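Local coordinates for protein ML032222a iGluR (Mnemiopsis leidyi, PDB 4YKI) that binds glycine in the ligand-binding domain of a ctenophore ionotropic glutamate receptor subunit, and so probably gates a cation channel, at residues G64-K68 / T69-W73; S143-P146 / E147-K151. One frame throughout, in Å; residues are numbered along the deposited sequence. Where two conformers were deposited one is given.

Interaction 1: residues G64-K68 / T69-W73; sequences GALNK and TTNEW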
loop_
_atom_site.group_PDB
_atom_site.type_symbol
_atom_site.label_atom_id
_atom_site.label_comp_id
_atom_site.label_asym_id
_atom_site.label_seq_id
_atom_site.Cartn_x
_atom_site.Cartn_y
_atom_site.Cartn_z
ATOM N N GLY B 64 -11.869 -15.883 5.780
ATOM C CA GLY B 64 -11.061 -16.692 6.682
ATOM C C GLY B 64 -10.554 -15.961 7.911
ATOM O O GLY B 64 -10.057 -14.822 7.828
ATOM N N ALA B 65 -10.660 -16.635 9.050
ATOM C CA ALA B 65 -10.169 -16.134 10.311
ATOM C C ALA B 65 -9.707 -17.312 11.146
ATOM O O ALA B 65 -10.039 -18.470 10.852
ATOM C CB ALA B 65 -11.268 -15.353 11.052
ATOM N N LEU B 66 -8.953 -17.006 12.195
ATOM C CA LEU B 66 -8.425 -18.009 13.101
ATOM C C LEU B 66 -9.358 -18.180 14.309
ATOM O O LEU B 66 -9.676 -17.211 15.013
ATOM C CB LEU B 66 -7.032 -17.591 13.566
ATOM C CG LEU B 66 -6.325 -18.513 14.565
ATOM C CD1 LEU B 66 -6.146 -19.916 14.040
ATOM C CD2 LEU B 66 -4.970 -17.912 14.868
ATOM N N ASN B 67 -9.796 -19.405 14.536
ATOM C CA ASN B 67 -10.617 -19.733 15.698
ATOM C C ASN B 67 -9.711 -19.927 16.901
ATOM O O ASN B 67 -8.844 -20.790 16.885
ATOM C CB ASN B 67 -11.385 -21.011 15.387
ATOM C CG ASN B 67 -12.379 -21.391 16.469
ATOM O OD1 ASN B 67 -12.041 -21.455 17.648
ATOM N ND2 ASN B 67 -13.612 -21.655 16.061
ATOM N N LYS B 68 -9.905 -19.118 17.936
ATOM C CA LYS B 68 -9.028 -19.197 19.099
ATOM C C LYS B 68 -9.317 -20.407 19.997
ATOM O O LYS B 68 -8.499 -20.750 20.847
ATOM C CB LYS B 68 -9.104 -17.900 19.909
ATOM C CG LYS B 68 -8.417 -16.716 19.236
ATOM C CD LYS B 68 -7.580 -15.933 20.231
ATOM C CE LYS B 68 -6.677 -14.931 19.537
ATOM N NZ LYS B 68 -5.704 -14.322 20.486
ATOM N N THR B 69 -10.461 -21.054 19.807
ATOM C CA THR B 69 -10.795 -22.249 20.588
ATOM C C THR B 69 -10.032 -23.453 20.005
ATOM O O THR B 69 -9.360 -24.192 20.724
ATOM C CB THR B 69 -12.329 -22.529 20.607
ATOM O OG1 THR B 69 -13.063 -21.338 20.952
ATOM C CG2 THR B 69 -12.654 -23.636 21.601
ATOM N N THR B 70 -10.114 -23.620 18.687
ATOM C CA THR B 70 -9.549 -24.775 17.994
ATOM C C THR B 70 -8.162 -24.543 17.403
ATOM O O THR B 70 -7.483 -25.498 17.004
ATOM C CB THR B 70 -10.423 -25.157 16.809
ATOM O OG1 THR B 70 -10.425 -24.058 15.888
ATOM C CG2 THR B 70 -11.843 -25.458 17.246
ATOM N N ASN B 71 -7.758 -23.281 17.323
ATOM C CA ASN B 71 -6.523 -22.889 16.656
ATOM C C ASN B 71 -6.484 -23.296 15.174
ATOM O O ASN B 71 -5.406 -23.543 14.625
ATOM C CB ASN B 71 -5.298 -23.456 17.386
ATOM C CG ASN B 71 -4.003 -22.760 16.987
ATOM O OD1 ASN B 71 -3.976 -21.546 16.753
ATOM N ND2 ASN B 71 -2.924 -23.530 16.892
ATOM N N GLU B 72 -7.649 -23.360 14.539
ATOM C CA GLU B 72 -7.734 -23.659 13.122
ATOM C C GLU B 72 -8.278 -22.454 12.364
ATOM O O GLU B 72 -8.978 -21.593 12.918
ATOM C CB GLU B 72 -8.642 -24.864 12.876
ATOM C CG GLU B 72 -8.223 -26.148 13.608
ATOM C CD GLU B 72 -7.013 -26.843 12.992
ATOM O OE1 GLU B 72 -6.515 -26.390 11.938
ATOM O OE2 GLU B 72 -6.562 -27.864 13.563
ATOM N N TRP B 73 -7.925 -22.433 11.083
ATOM C CA TRP B 73 -8.418 -21.466 10.124
ATOM C C TRP B 73 -9.629 -22.000 9.377
ATOM O O TRP B 73 -9.894 -23.211 9.351
ATOM C CB TRP B 73 -7.310 -21.146 9.110
ATOM C CG TRP B 73 -6.224 -20.308 9.706
ATOM C CD1 TRP B 73 -5.084 -20.732 10.312
ATOM C CD2 TRP B 73 -6.196 -18.880 9.757
ATOM N NE1 TRP B 73 -4.361 -19.664 10.751
ATOM C CE2 TRP B 73 -5.015 -18.509 10.419
ATOM C CE3 TRP B 73 -7.064 -17.882 9.310
ATOM C CZ2 TRP B 73 -4.677 -17.182 10.646
ATOM C CZ3 TRP B 73 -6.734 -16.566 9.527
ATOM C CH2 TRP B 73 -5.540 -16.221 10.188
HETATM O O HOH W 1 -11.587 -20.734 11.808
#
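N67 reaches forward over the turn to T69 and T70, and its side chain braces the tip of the 64-73 loop. Its CB and then its CG pass T70 OG1, at 3.2 and 3.4 Å, the two side chains crossing at about a right angle. With CG anti to the backbone N (chi1 -175°), the amide is carried over the turn. OD1 at its tip accepts two backbone N-H groups: T69 N at 2.7 Å, in the carbonyl plane, and T70 N at 3.1 Å, from above that plane. T70 OG1 in turn accepts from E72 N, an ST turn. N67 N donates to E72 O at 2.8 Å in a nearly straight bond (171°), and one water donates to both E72 O and A65 O. Toward the start of the loop, L66 CB sits over one face of the W73 indole, 3.8 Å from the centroid of its six-membered ring, a CH-pi contact; L66 CD1 passes on to E72 O at 3.5 Å. G64 O approaches the indole edge near the ring plane and accepts a bond from R98, a residue of the glycine pocket. Polar bonds thus fix the exposed turn, while the buried indole anchors the base of the loop beside helix 96-99.

Interaction 2: residues S143-P146 / E147-K151; sequences SRHP and ETLLK. With GLY (glycine), chain E.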
loop_
_atom_site.group_PDB
_atom_site.type_symbol
_atom_site.label_atom_id
_atom_site.label_comp_id
_atom_site.label_asym_id
_atom_site.label_seq_id
_atom_site.Cartn_x
_atom_site.Cartn_y
_atom_site.Cartn_z
ATOM N N SER B 143 -15.841 -14.359 10.377
ATOM C CA SER B 143 -14.665 -14.907 9.685
ATOM C C SER B 143 -14.249 -14.073 8.478
ATOM O O SER B 143 -13.945 -14.590 7.397
ATOM C CB SER B 143 -14.907 -16.363 9.297
ATOM O OG SER B 143 -15.071 -17.164 10.461
ATOM N N ARG B 144 -14.190 -12.766 8.686
ATOM C CA ARG B 144 -13.793 -11.803 7.669
ATOM C C ARG B 144 -12.920 -10.766 8.390
ATOM O O ARG B 144 -12.971 -10.647 9.621
ATOM C CB ARG B 144 -15.061 -11.184 7.059
ATOM C CG ARG B 144 -14.893 -10.230 5.893
ATOM C CD ARG B 144 -16.223 -9.573 5.564
ATOM N NE ARG B 144 -16.126 -8.428 4.653
ATOM C CZ ARG B 144 -16.023 -8.492 3.330
ATOM N NH1 ARG B 144 -15.965 -9.655 2.705
ATOM N NH2 ARG B 144 -15.958 -7.366 2.625
ATOM N N HIS B 145 -12.160 -9.994 7.626
ATOM C CA HIS B 145 -11.151 -9.087 8.170
ATOM C C HIS B 145 -11.656 -8.064 9.196
ATOM O O HIS B 145 -11.015 -7.901 10.213
ATOM C CB HIS B 145 -10.430 -8.450 6.992
ATOM C CG HIS B 145 -9.582 -7.286 7.333
ATOM N ND1 HIS B 145 -8.317 -7.413 7.863
ATOM C CD2 HIS B 145 -9.813 -5.964 7.166
ATOM C CE1 HIS B 145 -7.804 -6.203 7.996
ATOM N NE2 HIS B 145 -8.688 -5.307 7.580
ATOM N N PRO B 146 -12.765 -7.348 8.942
ATOM C CA PRO B 146 -13.170 -6.367 9.955
ATOM C C PRO B 146 -13.375 -6.997 11.337
ATOM O O PRO B 146 -12.910 -6.452 12.332
ATOM C CB PRO B 146 -14.458 -5.766 9.366
ATOM C CG PRO B 146 -14.274 -5.911 7.868
ATOM C CD PRO B 146 -13.603 -7.257 7.728
ATOM N N GLU B 147 -14.052 -8.138 11.402
ATOM C CA GLU B 147 -14.219 -8.866 12.660
ATOM C C GLU B 147 -12.863 -9.135 13.318
ATOM O O GLU B 147 -12.696 -8.922 14.512
ATOM C CB GLU B 147 -14.947 -10.177 12.402
ATOM C CG GLU B 147 -15.215 -10.974 13.671
ATOM C CD GLU B 147 -15.709 -12.376 13.403
ATOM O OE1 GLU B 147 -14.978 -13.129 12.725
ATOM O OE2 GLU B 147 -16.811 -12.725 13.878
ATOM N N THR B 148 -11.906 -9.610 12.534
ATOM C CA THR B 148 -10.587 -9.903 13.080
ATOM C C THR B 148 -9.925 -8.648 13.646
ATOM O O THR B 148 -9.373 -8.671 14.756
ATOM C CB THR B 148 -9.704 -10.547 12.008
ATOM O OG1 THR B 148 -10.167 -11.880 11.765
ATOM C CG2 THR B 148 -8.268 -10.636 12.470
ATOM N N LEU B 149 -9.982 -7.547 12.906
ATOM C CA LEU B 149 -9.385 -6.314 13.413
ATOM C C LEU B 149 -10.043 -5.834 14.679
ATOM O O LEU B 149 -9.358 -5.393 15.598
ATOM C CB LEU B 149 -9.406 -5.197 12.381
ATOM C CG LEU B 149 -8.460 -5.309 11.196
ATOM C CD1 LEU B 149 -8.396 -3.936 10.484
ATOM C CD2 LEU B 149 -7.078 -5.794 11.623
ATOM N N LEU B 150 -11.363 -5.872 14.736
ATOM C CA LEU B 150 -12.041 -5.408 15.933
ATOM C C LEU B 150 -11.745 -6.329 17.130
ATOM O O LEU B 150 -11.597 -5.847 18.250
ATOM C CB LEU B 150 -13.546 -5.254 15.699
ATOM C CG LEU B 150 -13.943 -3.866 15.149
ATOM C CD1 LEU B 150 -13.346 -3.547 13.795
ATOM C CD2 LEU B 150 -15.454 -3.771 15.092
ATOM N N LYS B 151 -11.639 -7.636 16.883
ATOM C CA LYS B 151 -11.395 -8.599 17.959
ATOM C C LYS B 151 -9.961 -8.591 18.483
ATOM O O LYS B 151 -9.704 -9.057 19.597
ATOM C CB LYS B 151 -11.763 -10.019 17.512
ATOM C CG LYS B 151 -13.259 -10.289 17.461
ATOM C CD LYS B 151 -13.827 -10.506 18.864
ATOM C CE LYS B 151 -13.599 -11.932 19.326
ATOM N NZ LYS B 151 -14.106 -12.166 20.709
HETATM N N GLY E . -11.980 -8.218 2.115
HETATM C CA GLY E . -12.464 -9.100 3.202
HETATM C C GLY E . -11.380 -9.931 3.845
HETATM O O GLY E . -11.695 -10.621 4.837
HETATM O OXT GLY E . -10.228 -9.921 3.360
#
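S143 and E147 meet in the one hydrogen bond between 143-146 and 147-151 that uses a side chain: E147 OE1 accepts from S143 N at 2.8 Å, approached from above the carboxylate plane. An extended chain with CG anti to the backbone N (chi1 -178°) brings the carboxylate back past the helix start. The backbone bonds begin at the N-cap residue R144, whose O accepts from T148 N at 3.3 Å; L149 N to H145 O and L150 N to P146 O, both 2.9 Å, continue the helical pattern. L149 packs against the H145 imidazole, CG over a face and CD1 3.2 Å from H145 NE2; ND1 is hydrogen-bonded to N95. Ligand contacts gather at the N-terminal end of helix 145-152: H145 N donates to glycine O at 2.9 Å, and glycine CA sits 3.5 Å above the centre of the R144 guanidinium, which also forms salt bridges with D187 and E17 and a cation-pi contact with F63. Cutting R144 back to an alanine would probably leave both carboxylates without their cation and uncover one side of the ligand. H145, P146 and L149 pack on I113 of strand 109-118, P146 also on strand 183-188, and E147 and L150 on V162 of helix 157-164.

Interaction 1 comes first along the chain, in the loop between strand 52-56 and helix 75-81; interaction 2 follows at the start of helix 145-152, after strand 137-141. Their centres are about 12 Å apart, and they touch directly: G64 N and S143 O, 2.9 Å apart, probably share a hydrogen bond, while A65 CB packs against S143 CA and T148 OG1. In the bilobed, clamshell-like fold of ionotropic receptor ligand-binding domains, the loop belongs to one lobe and the helix to the other, so this junction lies across the cleft that holds glycine. Such bridging is consistent with a closed, agonist-bound state.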